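Local coordinates for exotoxin 3 (Staphylococcus aureus, PDB 2Z8L), which binds the sialylated glycan sialyl Lewis X and belongs to the staphylococcal superantigen-like toxins, at residues A[150-153]-A[154-158]. Sequence-based numbering, arbitrary orientation.
Sequences QYLI and QNFDL. Unlike the reference sequence in segment 154-158: Asn155 (reference Asp).
Tyr151 and Phe156 meet obliquely, their ring planes 46° apart: CE2 of Tyr151 lies at the edge of the Phe156 ring, near its plane and 3.6 Å from CE2 of Phe156. With CG anti to the backbone N (chi1 176°), the Tyr151 ring also meets the side chain of Asn155, which lies over one face, toward the rim. CD2 of Leu152 packs 4.0 Å from CD2 of Phe156. The extended Gln154 chain crosses that of Gln150 obliquely, with Gln154 NE2 3.8 Å from Gln150 CG; Gln150 NE2 is hydrogen-bonded to the carbonyl oxygens of Tyr25 and Gly27.

Beyond Phe156 the chain turns back through Asp157, which has left-handed backbone angles, and Leu158 returns toward the helix: its CB lies 3.9 Å from both CB of Leu152 and CG1 of Ile153. The Leu152 carbonyl oxygen accepts two hydrogen bonds from opposite faces of its plane, from Phe156 N (2.9 Å) and Leu158 N (3.1 Å). A water bridges the carbonyls of Ile153 and Leu158. This is a helix C-terminus closed by a left-handed residue and a hydrophobic return, where Leu152 and Phe156 pack the helix of the beta-grasp domain against strands 114-121 and 200-207.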
loop_
_atom_site.group_PDB
_atom_site.type_symbol
_atom_site.label_atom_id
_atom_site.label_comp_id
_atom_site.label_asym_id
_atom_site.label_seq_id
_atom_site.Cartn_x
_atom_site.Cartn_y
_atom_site.Cartn_z
ATOM N N GLN A 150 5.125 6.718 4.881
ATOM C CA GLN A 150 4.937 7.095 6.260
ATOM C C GLN A 150 6.256 6.999 7.063
ATOM O O GLN A 150 6.553 7.866 7.836
ATOM C CB GLN A 150 3.827 6.249 6.880
ATOM C CG GLN A 150 3.403 6.754 8.244
ATOM C CD GLN A 150 2.030 6.283 8.649
ATOM O OE1 GLN A 150 1.909 5.240 9.319
ATOM N NE2 GLN A 150 0.980 7.046 8.270
ATOM N N TYR A 151 7.034 5.949 6.810
ATOM C CA TYR A 151 8.336 5.763 7.471
ATOM C C TYR A 151 9.284 6.916 7.087
ATOM O O TYR A 151 9.996 7.466 7.916
ATOM C CB TYR A 151 8.946 4.460 7.067
ATOM C CG TYR A 151 10.306 4.212 7.614
ATOM C CD1 TYR A 151 10.460 3.734 8.900
ATOM C CD2 TYR A 151 11.426 4.437 6.850
ATOM C CE1 TYR A 151 11.730 3.539 9.433
ATOM C CE2 TYR A 151 12.702 4.241 7.358
ATOM C CZ TYR A 151 12.844 3.784 8.649
ATOM O OH TYR A 151 14.107 3.591 9.141
ATOM N N LEU A 152 9.283 7.290 5.808
ATOM C CA LEU A 152 10.158 8.371 5.348
ATOM C C LEU A 152 9.752 9.753 5.861
ATOM O O LEU A 152 10.598 10.640 6.082
ATOM C CB LEU A 152 10.263 8.357 3.809
ATOM C CG LEU A 152 10.893 7.127 3.166
ATOM C CD1 LEU A 152 10.691 7.218 1.662
ATOM C CD2 LEU A 152 12.371 7.004 3.570
ATOM N N ILE A 153 8.442 9.975 6.054
ATOM C CA ILE A 153 7.962 11.202 6.615
ATOM C C ILE A 153 8.394 11.316 8.074
ATOM O O ILE A 153 8.846 12.391 8.512
ATOM C CB ILE A 153 6.436 11.308 6.485
ATOM C CG1 ILE A 153 6.059 11.543 5.021
ATOM C CG2 ILE A 153 5.882 12.479 7.322
ATOM C CD1 ILE A 153 4.542 11.176 4.692
ATOM N N GLN A 154 8.242 10.210 8.796
ATOM C CA GLN A 154 8.554 10.184 10.250
ATOM C C GLN A 154 10.055 10.243 10.546
ATOM O O GLN A 154 10.468 10.750 11.595
ATOM C CB GLN A 154 7.993 8.922 10.904
ATOM C CG GLN A 154 6.463 8.815 10.912
ATOM C CD GLN A 154 5.934 7.414 11.280
ATOM O OE1 GLN A 154 6.607 6.377 11.079
ATOM N NE2 GLN A 154 4.691 7.373 11.741
ATOM N N ASN A 155 10.866 9.682 9.661
ATOM C CA ASN A 155 12.287 9.453 9.970
ATOM C C ASN A 155 13.300 10.156 9.060
ATOM O O ASN A 155 14.458 10.317 9.445
ATOM C CB ASN A 155 12.558 7.968 9.986
ATOM C CG ASN A 155 11.744 7.248 11.021
ATOM O OD1 ASN A 155 10.744 6.586 10.714
ATOM N ND2 ASN A 155 12.166 7.372 12.262
ATOM N N PHE A 156 12.897 10.517 7.844
ATOM C CA PHE A 156 13.807 11.068 6.868
ATOM C C PHE A 156 13.307 12.354 6.230
ATOM O O PHE A 156 13.754 12.737 5.145
ATOM C CB PHE A 156 14.189 10.007 5.825
ATOM C CG PHE A 156 15.017 8.915 6.398
ATOM C CD1 PHE A 156 16.408 9.078 6.523
ATOM C CD2 PHE A 156 14.442 7.777 6.897
ATOM C CE1 PHE A 156 17.172 8.083 7.108
ATOM C CE2 PHE A 156 15.214 6.774 7.460
ATOM C CZ PHE A 156 16.565 6.937 7.574
ATOM N N ASP A 157 12.383 13.041 6.905
ATOM C CA ASP A 157 11.993 14.371 6.504
ATOM C C ASP A 157 11.376 14.425 5.097
ATOM O O ASP A 157 11.404 15.457 4.446
ATOM C CB ASP A 157 13.189 15.336 6.557
ATOM C CG ASP A 157 13.714 15.584 7.979
ATOM O OD1 ASP A 157 12.906 15.566 8.943
ATOM O OD2 ASP A 157 14.932 15.871 8.115
ATOM N N LEU A 158 10.776 13.337 4.635
ATOM C CA LEU A 158 9.990 13.443 3.405
ATOM C C LEU A 158 8.876 14.508 3.532
ATOM O O LEU A 158 8.135 14.545 4.524
ATOM C CB LEU A 158 9.389 12.092 3.023
ATOM C CG LEU A 158 8.650 12.052 1.686
ATOM C CD1 LEU A 158 9.474 12.324 0.442
ATOM C CD2 LEU A 158 7.994 10.725 1.551
HETATM O O HOH W 1 8.790 14.894 7.179
#